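Local coordinates for MNMC2 (PDB 3VYW), which methylates a modified wobble uridine of tRNA with S-adenosylmethionine as methyl donor, and works without the oxidase domain to which such enzymes are usually fused, at residues F34-Y39 / L293-I297; A112-H117 / P146-H151; R178-V182 / L211-R215. All blocks are in the same frame, centred on the assembly; numbering follows the deposited sequence.

Interaction 1. Residues F34-Y39 / L293-I297; sequences FLRFAY and LEILI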
ATOM      1  N   PHE A  34      18.452 -11.070  -0.297  1.00 31.43           N
ATOM      2  CA  PHE A  34      17.739 -10.860   0.930  1.00 31.47           C
ATOM      3  C   PHE A  34      18.361  -9.716   1.679  1.00 31.83           C
ATOM      4  O   PHE A  34      17.691  -8.899   2.206  1.00 34.50           O
ATOM      5  CB  PHE A  34      17.766 -12.138   1.757  1.00 30.95           C
ATOM      6  CG  PHE A  34      16.932 -12.106   2.984  1.00 32.28           C
ATOM      7  CD1 PHE A  34      15.642 -11.679   2.945  1.00 28.38           C
ATOM      8  CD2 PHE A  34      17.440 -12.550   4.179  1.00 30.13           C
ATOM      9  CE1 PHE A  34      14.867 -11.680   4.070  1.00 29.50           C
ATOM     10  CE2 PHE A  34      16.671 -12.559   5.300  1.00 28.42           C
ATOM     11  CZ  PHE A  34      15.382 -12.116   5.254  1.00 30.06           C
ATOM     12  N   LEU A  35      19.664  -9.669   1.715  1.00 31.59           N
ATOM     13  CA  LEU A  35      20.346  -8.589   2.359  1.00 34.55           C
ATOM     14  C   LEU A  35      20.085  -7.267   1.701  1.00 35.21           C
ATOM     15  O   LEU A  35      19.891  -6.285   2.340  1.00 37.30           O
ATOM     16  CB  LEU A  35      21.823  -8.857   2.336  1.00 30.53           C
ATOM     17  CG  LEU A  35      22.295  -9.984   3.200  1.00 36.00           C
ATOM     18  CD1 LEU A  35      23.785 -10.066   3.189  1.00 29.09           C
ATOM     19  CD2 LEU A  35      21.787  -9.819   4.601  1.00 30.02           C
ATOM     20  N   ARG A  36      20.119  -7.240   0.396  1.00 35.38           N
ATOM     21  CA  ARG A  36      19.760  -6.050  -0.323  1.00 33.77           C
ATOM     22  C   ARG A  36      18.298  -5.564  -0.266  1.00 30.21           C
ATOM     23  O   ARG A  36      18.067  -4.405  -0.210  1.00 30.57           O
ATOM     24  CB  ARG A  36      20.354  -6.071  -1.721  1.00 33.48           C
ATOM     25  CG  ARG A  36      19.377  -5.956  -2.830  1.00 35.33           C
ATOM     26  CD  ARG A  36      20.010  -5.475  -4.082  1.00 34.68           C
ATOM     27  NE  ARG A  36      20.797  -6.496  -4.701  1.00 34.73           N
ATOM     28  CZ  ARG A  36      21.903  -6.251  -5.348  1.00 35.69           C
ATOM     29  NH1 ARG A  36      22.347  -5.032  -5.461  1.00 30.81           N
ATOM     30  NH2 ARG A  36      22.564  -7.228  -5.860  1.00 38.80           N
ATOM     31  N   PHE A  37      17.328  -6.455  -0.294  1.00 30.06           N
ATOM     32  CA  PHE A  37      15.933  -6.053  -0.328  1.00 28.17           C
ATOM     33  C   PHE A  37      15.190  -5.924   0.970  1.00 28.33           C
ATOM     34  O   PHE A  37      14.173  -5.343   0.997  1.00 27.20           O
ATOM     35  CB  PHE A  37      15.137  -6.990  -1.200  1.00 29.67           C
ATOM     36  CG  PHE A  37      15.508  -6.939  -2.619  1.00 32.79           C
ATOM     37  CD1 PHE A  37      15.522  -8.057  -3.361  1.00 32.96           C
ATOM     38  CD2 PHE A  37      15.858  -5.777  -3.189  1.00 34.73           C
ATOM     39  CE1 PHE A  37      15.887  -8.017  -4.666  1.00 39.15           C
ATOM     40  CE2 PHE A  37      16.216  -5.722  -4.499  1.00 37.91           C
ATOM     41  CZ  PHE A  37      16.229  -6.843  -5.238  1.00 35.99           C
ATOM     42  N   ALA A  38      15.684  -6.514   2.030  1.00 32.66           N
ATOM     43  CA  ALA A  38      14.989  -6.505   3.295  1.00 30.96           C
ATOM     44  C   ALA A  38      15.064  -5.201   4.010  1.00 29.71           C
ATOM     45  O   ALA A  38      15.875  -4.394   3.725  1.00 34.02           O
ATOM     46  CB  ALA A  38      15.470  -7.624   4.186  1.00 29.09           C
ATOM     47  N   TYR A  39      14.179  -5.013   4.947  1.00 29.16           N
ATOM     48  CA  TYR A  39      14.180  -3.835   5.773  1.00 31.83           C
ATOM     49  C   TYR A  39      15.097  -3.918   6.981  1.00 35.63           C
ATOM     50  O   TYR A  39      15.934  -4.782   7.064  1.00 34.28           O
ATOM     51  CB  TYR A  39      12.769  -3.437   6.155  1.00 34.52           C
ATOM     52  CG  TYR A  39      12.120  -4.288   7.175  1.00 33.35           C
ATOM     53  CD1 TYR A  39      10.917  -3.952   7.682  1.00 36.84           C
ATOM     54  CD2 TYR A  39      12.706  -5.418   7.614  1.00 33.94           C
ATOM     55  CE1 TYR A  39      10.305  -4.727   8.612  1.00 37.91           C
ATOM     56  CE2 TYR A  39      12.115  -6.192   8.547  1.00 37.50           C
ATOM     57  CZ  TYR A  39      10.908  -5.838   9.036  1.00 41.31           C
ATOM     58  OH  TYR A  39      10.304  -6.593   9.971  1.00 45.60           O
ATOM     59  N   LEU A 293       9.405 -11.208   6.896  1.00 34.89           N
ATOM     60  CA  LEU A 293      10.672 -11.549   6.326  1.00 34.86           C
ATOM     61  C   LEU A 293      10.579 -12.804   5.553  1.00 36.42           C
ATOM     62  O   LEU A 293      11.242 -12.971   4.582  1.00 37.58           O
ATOM     63  CB  LEU A 293      11.738 -11.646   7.370  1.00 32.09           C
ATOM     64  CG  LEU A 293      12.192 -10.267   7.769  1.00 34.86           C
ATOM     65  CD1 LEU A 293      13.099 -10.381   8.949  1.00 35.59           C
ATOM     66  CD2 LEU A 293      12.866  -9.583   6.617  1.00 29.13           C
ATOM     67  N   GLU A 294       9.755 -13.691   6.052  1.00 35.25           N
ATOM     68  CA  GLU A 294       9.503 -14.991   5.499  1.00 36.23           C
ATOM     69  C   GLU A 294       8.840 -14.953   4.159  1.00 33.81           C
ATOM     70  O   GLU A 294       9.107 -15.737   3.322  1.00 29.49           O
ATOM     71  CB  GLU A 294       8.639 -15.774   6.473  1.00 40.67           C
ATOM     72  CG  GLU A 294       9.423 -16.654   7.414  1.00 52.36           C
ATOM     73  CD  GLU A 294       8.614 -17.145   8.576  1.00 56.43           C
ATOM     74  OE1 GLU A 294       7.401 -17.096   8.511  1.00 59.84           O
ATOM     75  OE2 GLU A 294       9.190 -17.579   9.555  1.00 61.31           O
ATOM     76  N   ILE A 295       7.910 -14.040   4.013  1.00 30.02           N
ATOM     77  CA  ILE A 295       7.172 -13.858   2.805  1.00 31.80           C
ATOM     78  C   ILE A 295       8.108 -13.417   1.744  1.00 31.56           C
ATOM     79  O   ILE A 295       8.017 -13.822   0.638  1.00 38.65           O
ATOM     80  CB  ILE A 295       6.085 -12.815   3.000  1.00 35.54           C
ATOM     81  CG1 ILE A 295       4.977 -13.401   3.847  1.00 37.61           C
ATOM     82  CG2 ILE A 295       5.541 -12.372   1.675  1.00 35.01           C
ATOM     83  CD1 ILE A 295       4.007 -12.424   4.407  1.00 33.13           C
ATOM     84  N   LEU A 296       9.020 -12.558   2.108  1.00 26.82           N
ATOM     85  CA  LEU A 296      10.067 -12.153   1.237  1.00 26.93           C
ATOM     86  C   LEU A 296      10.987 -13.281   0.858  1.00 30.40           C
ATOM     87  O   LEU A 296      11.347 -13.396  -0.266  1.00 40.27           O
ATOM     88  CB  LEU A 296      10.853 -11.005   1.864  1.00 25.44           C
ATOM     89  CG  LEU A 296      12.068 -10.440   1.127  1.00 24.74           C
ATOM     90  CD1 LEU A 296      11.712  -9.911  -0.229  1.00 26.32           C
ATOM     91  CD2 LEU A 296      12.732  -9.351   1.895  1.00 18.89           C
ATOM     92  N   ILE A 297      11.382 -14.105   1.799  1.00 27.70           N
ATOM     93  CA  ILE A 297      12.264 -15.191   1.504  1.00 26.09           C
ATOM     94  C   ILE A 297      11.633 -16.175   0.549  1.00 26.28           C
ATOM     95  O   ILE A 297      12.233 -16.605  -0.376  1.00 25.02           O
ATOM     96  CB  ILE A 297      12.705 -15.918   2.776  1.00 28.42           C
ATOM     97  CG1 ILE A 297      13.632 -15.052   3.600  1.00 28.75           C
ATOM     98  CG2 ILE A 297      13.417 -17.194   2.432  1.00 23.46           C
ATOM     99  CD1 ILE A 297      13.808 -15.500   5.024  1.00 24.19           C
TER

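Interaction 2. Residues A112-H117 / P146-H151; sequences AVALKH and PYREIH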
ATOM      1  N   ALA A 112      -7.049  13.079   4.009  1.00 30.40           N
ATOM      2  CA  ALA A 112      -7.255  14.486   4.093  1.00 32.43           C
ATOM      3  C   ALA A 112      -7.301  15.159   2.751  1.00 33.95           C
ATOM      4  O   ALA A 112      -8.117  15.991   2.520  1.00 36.22           O
ATOM      5  CB  ALA A 112      -6.182  15.104   4.941  1.00 29.52           C
ATOM      6  N   VAL A 113      -6.403  14.802   1.868  1.00 31.48           N
ATOM      7  CA  VAL A 113      -6.409  15.364   0.554  1.00 33.01           C
ATOM      8  C   VAL A 113      -7.662  14.999  -0.196  1.00 33.44           C
ATOM      9  O   VAL A 113      -8.218  15.805  -0.862  1.00 37.13           O
ATOM     10  CB  VAL A 113      -5.145  14.989  -0.205  1.00 34.47           C
ATOM     11  CG1 VAL A 113      -5.274  15.302  -1.662  1.00 27.79           C
ATOM     12  CG2 VAL A 113      -3.986  15.732   0.381  1.00 35.13           C
ATOM     13  N   ALA A 114      -8.106  13.779  -0.067  1.00 28.88           N
ATOM     14  CA  ALA A 114      -9.316  13.382  -0.700  1.00 33.13           C
ATOM     15  C   ALA A 114     -10.518  14.132  -0.194  1.00 36.99           C
ATOM     16  O   ALA A 114     -11.319  14.579  -0.956  1.00 43.83           O
ATOM     17  CB  ALA A 114      -9.515  11.903  -0.500  1.00 28.24           C
ATOM     18  N   LEU A 115     -10.646  14.253   1.104  1.00 40.31           N
ATOM     19  CA  LEU A 115     -11.785  14.901   1.694  1.00 36.17           C
ATOM     20  C   LEU A 115     -11.881  16.344   1.317  1.00 39.12           C
ATOM     21  O   LEU A 115     -12.935  16.850   1.165  1.00 43.56           O
ATOM     22  CB  LEU A 115     -11.810  14.741   3.192  1.00 34.98           C
ATOM     23  CG  LEU A 115     -12.083  13.393   3.794  1.00 37.74           C
ATOM     24  CD1 LEU A 115     -11.880  13.489   5.277  1.00 37.91           C
ATOM     25  CD2 LEU A 115     -13.460  12.899   3.498  1.00 38.22           C
ATOM     26  N   LYS A 116     -10.781  17.029   1.176  1.00 42.37           N
ATOM     27  CA  LYS A 116     -10.882  18.384   0.719  1.00 42.81           C
ATOM     28  C   LYS A 116     -11.464  18.507  -0.673  1.00 45.32           C
ATOM     29  O   LYS A 116     -12.311  19.313  -0.918  1.00 44.57           O
ATOM     30  CB  LYS A 116      -9.522  19.034   0.746  1.00 46.38           C
ATOM     31  CG  LYS A 116      -9.596  20.534   0.783  1.00 48.90           C
ATOM     32  CD  LYS A 116      -8.488  21.161  -0.013  1.00 53.04           C
ATOM     33  CE  LYS A 116      -8.776  22.613  -0.260  1.00 53.77           C
ATOM     34  NZ  LYS A 116      -9.011  23.350   0.994  1.00 56.92           N
ATOM     35  N   HIS A 117     -10.970  17.726  -1.598  1.00 44.78           N
ATOM     36  CA  HIS A 117     -11.534  17.655  -2.900  1.00 43.11           C
ATOM     37  C   HIS A 117     -12.886  17.083  -2.965  1.00 41.62           C
ATOM     38  O   HIS A 117     -13.709  17.559  -3.692  1.00 44.30           O
ATOM     39  CB  HIS A 117     -10.591  16.942  -3.818  1.00 42.22           C
ATOM     40  CG  HIS A 117      -9.299  17.639  -3.943  1.00 45.19           C
ATOM     41  ND1 HIS A 117      -8.967  18.320  -5.005  1.00 49.27           N
ATOM     42  CD2 HIS A 117      -8.295  17.817  -3.041  1.00 47.35           C
ATOM     43  CE1 HIS A 117      -7.789  18.874  -4.815  1.00 49.17           C
ATOM     44  NE2 HIS A 117      -7.384  18.561  -3.610  1.00 47.83           N
ATOM     45  N   PRO A 146      -3.084  24.652   1.475  1.00 38.56           N
ATOM     46  CA  PRO A 146      -4.478  24.744   1.902  1.00 41.31           C
ATOM     47  C   PRO A 146      -5.183  23.518   2.473  1.00 40.63           C
ATOM     48  O   PRO A 146      -6.376  23.470   2.524  1.00 46.54           O
ATOM     49  CB  PRO A 146      -5.162  25.087   0.612  1.00 41.52           C
ATOM     50  CG  PRO A 146      -4.395  24.332  -0.368  1.00 39.00           C
ATOM     51  CD  PRO A 146      -2.988  24.528   0.034  1.00 37.57           C
ATOM     52  N   TYR A 147      -4.425  22.543   2.885  1.00 40.85           N
ATOM     53  CA  TYR A 147      -4.877  21.313   3.467  1.00 41.14           C
ATOM     54  C   TYR A 147      -4.780  21.201   4.960  1.00 40.05           C
ATOM     55  O   TYR A 147      -5.083  20.185   5.485  1.00 43.69           O
ATOM     56  CB  TYR A 147      -4.130  20.153   2.845  1.00 40.63           C
ATOM     57  CG  TYR A 147      -4.309  20.068   1.391  1.00 35.46           C
ATOM     58  CD1 TYR A 147      -3.445  20.696   0.541  1.00 42.22           C
ATOM     59  CD2 TYR A 147      -5.335  19.359   0.852  1.00 36.79           C
ATOM     60  CE1 TYR A 147      -3.603  20.624  -0.815  1.00 38.80           C
ATOM     61  CE2 TYR A 147      -5.499  19.285  -0.505  1.00 37.64           C
ATOM     62  CZ  TYR A 147      -4.627  19.928  -1.321  1.00 36.15           C
ATOM     63  OH  TYR A 147      -4.793  19.861  -2.639  1.00 37.15           O
ATOM     64  N   ARG A 148      -4.328  22.226   5.639  1.00 41.97           N
ATOM     65  CA  ARG A 148      -4.198  22.170   7.077  1.00 40.47           C
ATOM     66  C   ARG A 148      -5.452  22.040   7.881  1.00 41.51           C
ATOM     67  O   ARG A 148      -5.456  21.390   8.867  1.00 41.95           O
ATOM     68  CB  ARG A 148      -3.476  23.367   7.602  1.00 47.35           C
ATOM     69  CG  ARG A 148      -3.987  23.706   8.965  1.00 58.69           C
ATOM     70  CD  ARG A 148      -3.223  24.831   9.589  1.00 64.46           C
ATOM     71  NE  ARG A 148      -1.818  24.586   9.402  1.00 80.31           N
ATOM     72  CZ  ARG A 148      -0.942  25.497   9.016  1.00 90.83           C
ATOM     73  NH1 ARG A 148      -1.325  26.743   8.796  1.00 95.91           N
ATOM     74  NH2 ARG A 148       0.321  25.156   8.856  1.00 91.92           N
ATOM     75  N   GLU A 149      -6.499  22.724   7.486  1.00 45.41           N
ATOM     76  CA  GLU A 149      -7.755  22.693   8.201  1.00 47.61           C
ATOM     77  C   GLU A 149      -8.402  21.350   8.173  1.00 47.20           C
ATOM     78  O   GLU A 149      -8.945  20.877   9.146  1.00 46.67           O
ATOM     79  CB  GLU A 149      -8.710  23.634   7.537  1.00 50.00           C
ATOM     80  CG  GLU A 149      -9.246  24.687   8.437  1.00 72.48           C
ATOM     81  CD  GLU A 149      -8.252  25.786   8.672  1.00 91.41           C
ATOM     82  OE1 GLU A 149      -8.346  26.832   8.013  1.00101.26           O
ATOM     83  OE2 GLU A 149      -7.380  25.611   9.529  1.00 99.84           O
ATOM     84  N   ILE A 150      -8.403  20.789   6.988  1.00 42.85           N
ATOM     85  CA  ILE A 150      -8.934  19.485   6.703  1.00 38.11           C
ATOM     86  C   ILE A 150      -8.153  18.380   7.360  1.00 40.08           C
ATOM     87  O   ILE A 150      -8.707  17.416   7.782  1.00 39.40           O
ATOM     88  CB  ILE A 150      -9.019  19.284   5.201  1.00 36.97           C
ATOM     89  CG1 ILE A 150      -9.960  18.164   4.876  1.00 39.45           C
ATOM     90  CG2 ILE A 150      -7.673  18.975   4.631  1.00 36.41           C
ATOM     91  CD1 ILE A 150     -11.222  18.209   5.672  1.00 43.06           C
ATOM     92  N   HIS A 151      -6.846  18.505   7.395  1.00 35.34           N
ATOM     93  CA  HIS A 151      -6.054  17.529   8.067  1.00 36.62           C
ATOM     94  C   HIS A 151      -6.258  17.445   9.549  1.00 35.13           C
ATOM     95  O   HIS A 151      -6.332  16.373  10.107  1.00 32.98           O
ATOM     96  CB  HIS A 151      -4.604  17.752   7.739  1.00 35.52           C
ATOM     97  CG  HIS A 151      -3.743  16.583   8.050  1.00 36.20           C
ATOM     98  ND1 HIS A 151      -2.500  16.702   8.455  1.00 33.88           N
ATOM     99  CD2 HIS A 151      -4.007  15.249   8.018  1.00 32.77           C
ATOM    100  CE1 HIS A 151      -1.993  15.514   8.659  1.00 31.01           C
ATOM    101  NE2 HIS A 151      -2.917  14.626   8.395  1.00 29.19           N
TER

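Interaction 3. Residues R178-V182 / L211-R215; sequences RIKEV and LIKER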
ATOM      1  N   ARG A 178      -7.333  -7.627  10.930  1.00 43.28           N
ATOM      2  CA  ARG A 178      -8.485  -6.756  11.020  1.00 39.61           C
ATOM      3  C   ARG A 178      -9.416  -6.779   9.827  1.00 42.04           C
ATOM      4  O   ARG A 178     -10.552  -6.447   9.947  1.00 42.66           O
ATOM      5  CB  ARG A 178      -8.098  -5.333  11.347  1.00 34.70           C
ATOM      6  CG  ARG A 178      -7.367  -5.126  12.650  1.00 40.15           C
ATOM      7  CD  ARG A 178      -7.934  -5.898  13.815  1.00 38.63           C
ATOM      8  NE  ARG A 178      -9.229  -5.426  14.237  1.00 41.99           N
ATOM      9  CZ  ARG A 178      -9.443  -4.307  14.883  1.00 43.67           C
ATOM     10  NH1 ARG A 178      -8.449  -3.528  15.212  1.00 47.73           N
ATOM     11  NH2 ARG A 178     -10.647  -3.970  15.212  1.00 42.60           N
ATOM     12  N   ILE A 179      -8.920  -7.126   8.664  1.00 40.72           N
ATOM     13  CA  ILE A 179      -9.727  -7.031   7.480  1.00 43.09           C
ATOM     14  C   ILE A 179     -10.919  -7.955   7.446  1.00 46.02           C
ATOM     15  O   ILE A 179     -11.949  -7.610   6.949  1.00 46.74           O
ATOM     16  CB  ILE A 179      -8.914  -7.073   6.195  1.00 40.06           C
ATOM     17  CG1 ILE A 179      -9.806  -6.694   5.035  1.00 38.76           C
ATOM     18  CG2 ILE A 179      -8.260  -8.416   6.013  1.00 37.83           C
ATOM     19  CD1 ILE A 179      -9.114  -6.660   3.717  1.00 39.00           C
ATOM     20  N   LYS A 180     -10.782  -9.112   8.045  1.00 47.31           N
ATOM     21  CA  LYS A 180     -11.818 -10.092   7.992  1.00 54.69           C
ATOM     22  C   LYS A 180     -13.086  -9.554   8.612  1.00 60.72           C
ATOM     23  O   LYS A 180     -14.169  -9.943   8.221  1.00 66.66           O
ATOM     24  CB  LYS A 180     -11.384 -11.387   8.649  1.00 55.30           C
ATOM     25  CG  LYS A 180      -9.979 -11.823   8.305  1.00 55.39           C
ATOM     26  CD  LYS A 180      -9.929 -13.088   7.498  1.00 53.77           C
ATOM     27  CE  LYS A 180      -8.545 -13.682   7.599  1.00 59.40           C
ATOM     28  NZ  LYS A 180      -8.427 -15.064   7.077  1.00 58.98           N
ATOM     29  N   GLU A 181     -12.949  -8.641   9.554  1.00 59.21           N
ATOM     30  CA  GLU A 181     -14.090  -8.005  10.165  1.00 56.47           C
ATOM     31  C   GLU A 181     -14.904  -7.149   9.247  1.00 61.47           C
ATOM     32  O   GLU A 181     -16.037  -6.868   9.538  1.00 65.04           O
ATOM     33  CB  GLU A 181     -13.692  -7.165  11.341  1.00 56.55           C
ATOM     34  CG  GLU A 181     -12.928  -7.906  12.386  1.00 58.93           C
ATOM     35  CD  GLU A 181     -12.282  -6.968  13.347  1.00 62.74           C
ATOM     36  OE1 GLU A 181     -11.382  -7.377  14.070  1.00 63.32           O
ATOM     37  OE2 GLU A 181     -12.685  -5.814  13.368  1.00 65.20           O
ATOM     38  N   VAL A 182     -14.337  -6.688   8.155  1.00 59.63           N
ATOM     39  CA  VAL A 182     -15.091  -5.769   7.358  1.00 54.95           C
ATOM     40  C   VAL A 182     -15.967  -6.523   6.414  1.00 60.11           C
ATOM     41  O   VAL A 182     -15.507  -7.238   5.561  1.00 58.73           O
ATOM     42  CB  VAL A 182     -14.209  -4.834   6.565  1.00 52.14           C
ATOM     43  CG1 VAL A 182     -15.047  -4.036   5.613  1.00 48.06           C
ATOM     44  CG2 VAL A 182     -13.434  -3.930   7.484  1.00 49.48           C
ATOM     45  N   LEU A 211      -8.404 -10.631  -0.203  1.00 40.37           N
ATOM     46  CA  LEU A 211      -9.270 -10.123   0.815  1.00 40.24           C
ATOM     47  C   LEU A 211      -9.709  -8.723   0.501  1.00 41.52           C
ATOM     48  O   LEU A 211     -10.784  -8.338   0.799  1.00 44.46           O
ATOM     49  CB  LEU A 211      -8.626 -10.219   2.170  1.00 37.95           C
ATOM     50  CG  LEU A 211      -8.268 -11.612   2.618  1.00 39.81           C
ATOM     51  CD1 LEU A 211      -7.410 -11.499   3.836  1.00 39.76           C
ATOM     52  CD2 LEU A 211      -9.491 -12.411   2.952  1.00 34.62           C
ATOM     53  N   ILE A 212      -8.825  -7.956  -0.079  1.00 42.96           N
ATOM     54  CA  ILE A 212      -9.124  -6.628  -0.520  1.00 39.54           C
ATOM     55  C   ILE A 212     -10.131  -6.653  -1.605  1.00 38.59           C
ATOM     56  O   ILE A 212     -10.890  -5.769  -1.717  1.00 42.41           O
ATOM     57  CB  ILE A 212      -7.887  -5.891  -1.018  1.00 35.63           C
ATOM     58  CG1 ILE A 212      -6.956  -5.606   0.127  1.00 36.84           C
ATOM     59  CG2 ILE A 212      -8.275  -4.587  -1.663  1.00 31.95           C
ATOM     60  CD1 ILE A 212      -7.074  -4.204   0.637  1.00 36.74           C
ATOM     61  N   LYS A 213     -10.069  -7.661  -2.440  1.00 41.60           N
ATOM     62  CA  LYS A 213     -10.932  -7.798  -3.590  1.00 43.31           C
ATOM     63  C   LYS A 213     -12.379  -7.951  -3.190  1.00 41.75           C
ATOM     64  O   LYS A 213     -13.244  -7.439  -3.817  1.00 39.03           O
ATOM     65  CB  LYS A 213     -10.486  -8.983  -4.421  1.00 40.61           C
ATOM     66  CG  LYS A 213     -11.010  -9.012  -5.834  1.00 48.39           C
ATOM     67  CD  LYS A 213     -11.487 -10.389  -6.222  1.00 43.33           C
ATOM     68  CE  LYS A 213     -11.782 -10.463  -7.689  1.00 42.16           C
ATOM     69  NZ  LYS A 213     -11.595 -11.820  -8.236  1.00 40.71           N
ATOM     70  N   GLU A 214     -12.610  -8.671  -2.118  1.00 39.59           N
ATOM     71  CA  GLU A 214     -13.924  -8.930  -1.648  1.00 41.36           C
ATOM     72  C   GLU A 214     -14.552  -7.640  -1.222  1.00 43.26           C
ATOM     73  O   GLU A 214     -15.732  -7.536  -1.084  1.00 48.09           O
ATOM     74  CB  GLU A 214     -13.886  -9.894  -0.491  1.00 47.44           C
ATOM     75  CG  GLU A 214     -13.594 -11.312  -0.869  1.00 51.50           C
ATOM     76  CD  GLU A 214     -13.066 -12.096   0.298  1.00 69.61           C
ATOM     77  OE1 GLU A 214     -12.402 -13.125   0.103  1.00 74.34           O
ATOM     78  OE2 GLU A 214     -13.316 -11.686   1.429  1.00 74.69           O
ATOM     79  N   ARG A 215     -13.733  -6.646  -0.999  1.00 42.25           N
ATOM     80  CA  ARG A 215     -14.184  -5.434  -0.404  1.00 34.05           C
ATOM     81  C   ARG A 215     -14.204  -4.262  -1.329  1.00 36.01           C
ATOM     82  O   ARG A 215     -14.276  -3.154  -0.905  1.00 35.62           O
ATOM     83  CB  ARG A 215     -13.373  -5.159   0.826  1.00 39.65           C
ATOM     84  CG  ARG A 215     -14.057  -5.636   2.074  1.00 45.85           C
ATOM     85  CD  ARG A 215     -13.129  -6.219   3.096  1.00 47.04           C
ATOM     86  NE  ARG A 215     -13.044  -7.641   2.960  1.00 54.97           N
ATOM     87  CZ  ARG A 215     -13.067  -8.470   3.968  1.00 53.38           C
ATOM     88  NH1 ARG A 215     -13.197  -8.008   5.177  1.00 62.45           N
ATOM     89  NH2 ARG A 215     -12.974  -9.751   3.764  1.00 55.24           N
TER

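Interaction 1. Residues F34-Y39 / L293-I297
The ring of Phe-34 has Ile-297 over one face and Leu-296 at its edge. CG1 of Ile-297 sits 3.9 Å from the ring centroid of Phe-34 and 23° off the ring normal, a CH-pi contact shifted toward the rim. Near the ring plane, Leu-296 CD2 touches Phe-34 CE1 at 3.8 Å. Leu-293 approaches obliquely, its CD2 lying 3.8 Å from CZ of Phe-34, and this same methyl comes at a slant to the ring of Tyr-39, 4.0 Å from CE2. With chi1 at -173°, the Phe-34 ring swings anti to its own nitrogen and reaches across to helix 292-303.

This is helix-to-helix packing: the last turn of helix 24-37 meets the first turns of helix 292-303, so an N-terminal helix of the chain is joined to its C-terminal one. Helix 3-18 adds a third wall, with Tyr-10 on Leu-293 and Tyr-14 on Ile-297.

Ala-38, the residue where the chain leaves helical geometry, puts its methyl against both leucines: CB is 4.0 Å from Leu-296 CD2 and 4.1 Å from Leu-293 CD2. Arg-3 takes the carbonyls of Leu-35, Ala-38 and Tyr-39 as hydrogen-bond acceptors.

Interaction 2. Residues A112-H117 / P146-H151
Pro-146, which follows a cis peptide bond, meets Lys-116 through its carbonyl: NZ of Lys-116 donates a hydrogen bond of 3.0 Å to Pro-146 O. The ammonium arrives with a C=O...N angle of 147°, tilted somewhat from the carbonyl plane. The lysine chain bends at chi2 and again at its end, where chi4 of 56° turns NZ back toward that oxygen. The same ammonium makes a long, weak ion pair with Glu-120.

Tyr-147 comes next and lays its ring between three side chains of helix 109-121. CD of Lys-116 lies 3.6 Å from Tyr-147 CE2, the lysine chain running at about a right angle to the tyrosine. From the opposite side of the ring plane, Val-113 CG2 comes obliquely to Tyr-147 CD2 at 3.9 Å. At the edge, Tyr-147 OH and His-117 NE2 share a nearly straight hydrogen bond of 3.1 Å (165°). Their rings meet rim to rim, the planes only slightly turned against each other, without stacking.

One turn on, Ile-150 sets its two gamma carbons against the helix backbone. Its CG2 is 3.7 Å from Ala-112 O, and its CG1 reaches the CB of Leu-115 at 4.2 Å. His-151 then closes on Ala-112, whose CB lies 3.8 Å from His-151 CD2; the backbones are closest here. The imidazole's main polar partner is Leu-107, whose carbonyl accepts from His-151 NE2, and the ring also meets that of Tyr-109.

Leu-107 and Tyr-109 both bind S-adenosylmethionine. The contact packs helix 148-157 on helix 109-121, the helix that follows the glycine-rich cofactor loop of a class I, Rossmann-like methyltransferase.

Interaction 3. Residues R178-V182 / L211-R215
Arg-215 points its CB toward the loop at 178-182, and its chain then passes along Val-182 and Ile-179. CG and CD lie beside the branch of Val-182, with Arg-215 CD 3.8 Å from Val-182 CG1. Bends at chi2 and chi3 (142° and -94°) curl the chain so that NE comes back toward its own helix, where it makes a weak, strongly bent bond of 3.2 Å to Leu-211 O. As modelled, the guanidinium has Ile-179 CG1 over one face, shifted toward the rim. Out at the tip, NH2 forms a salt bridge with Glu-214: OE2 of Glu-214 is 3.1 Å from Arg-215 NH2 and is met nearly along its C-O axis. The exact turn of the guanidinium is uncertain, because NH1 is placed too near the Ile-179 carbonyl oxygen.

The two segments belong to successive crossovers of the Rossmann-like fold, one leading from strand 166-172 to strand 187-192 and the other, through helix 206-213, from strand 187-192 to strand 220-224. Val-182 rests on Ile-130 and Ile-179 on Phe-132, both in strand 126-133, while Ile-212 leans on Leu-101 and Val-103 in strand 97-103.

Away from the arginine the contact is apolar. Ile-179 CG2 meets Leu-211 CD1 at 3.9 Å, and its CD1 lies 4.3 Å from CG1 of Ile-212. On the far side of the loop, Arg-178 NE donates to Glu-181 OE1 at 2.9 Å, from above the carboxylate plane, while Arg-178 NH1 is bonded to the carbonyl of Leu-172.

None of the three contacts touches another, yet each has a side chain within 10 Å of the bound S-adenosylmethionine: Tyr-39 in interaction 1 at about 8 Å, His-151 in interaction 2 at about 7 Å and Ile-179 in interaction 3 at about 9 Å. Interactions 1 and 2 lie on opposite sides of the chain's centre, their own centres 36 Å apart. Interaction 3 is 26 Å from each, centre to centre, and comes nearest to interaction 1, about 11 Å between closest atoms. Along the sequence, interaction 1 closes a long loop holding the other two, which follow one another in series within the cofactor-binding core.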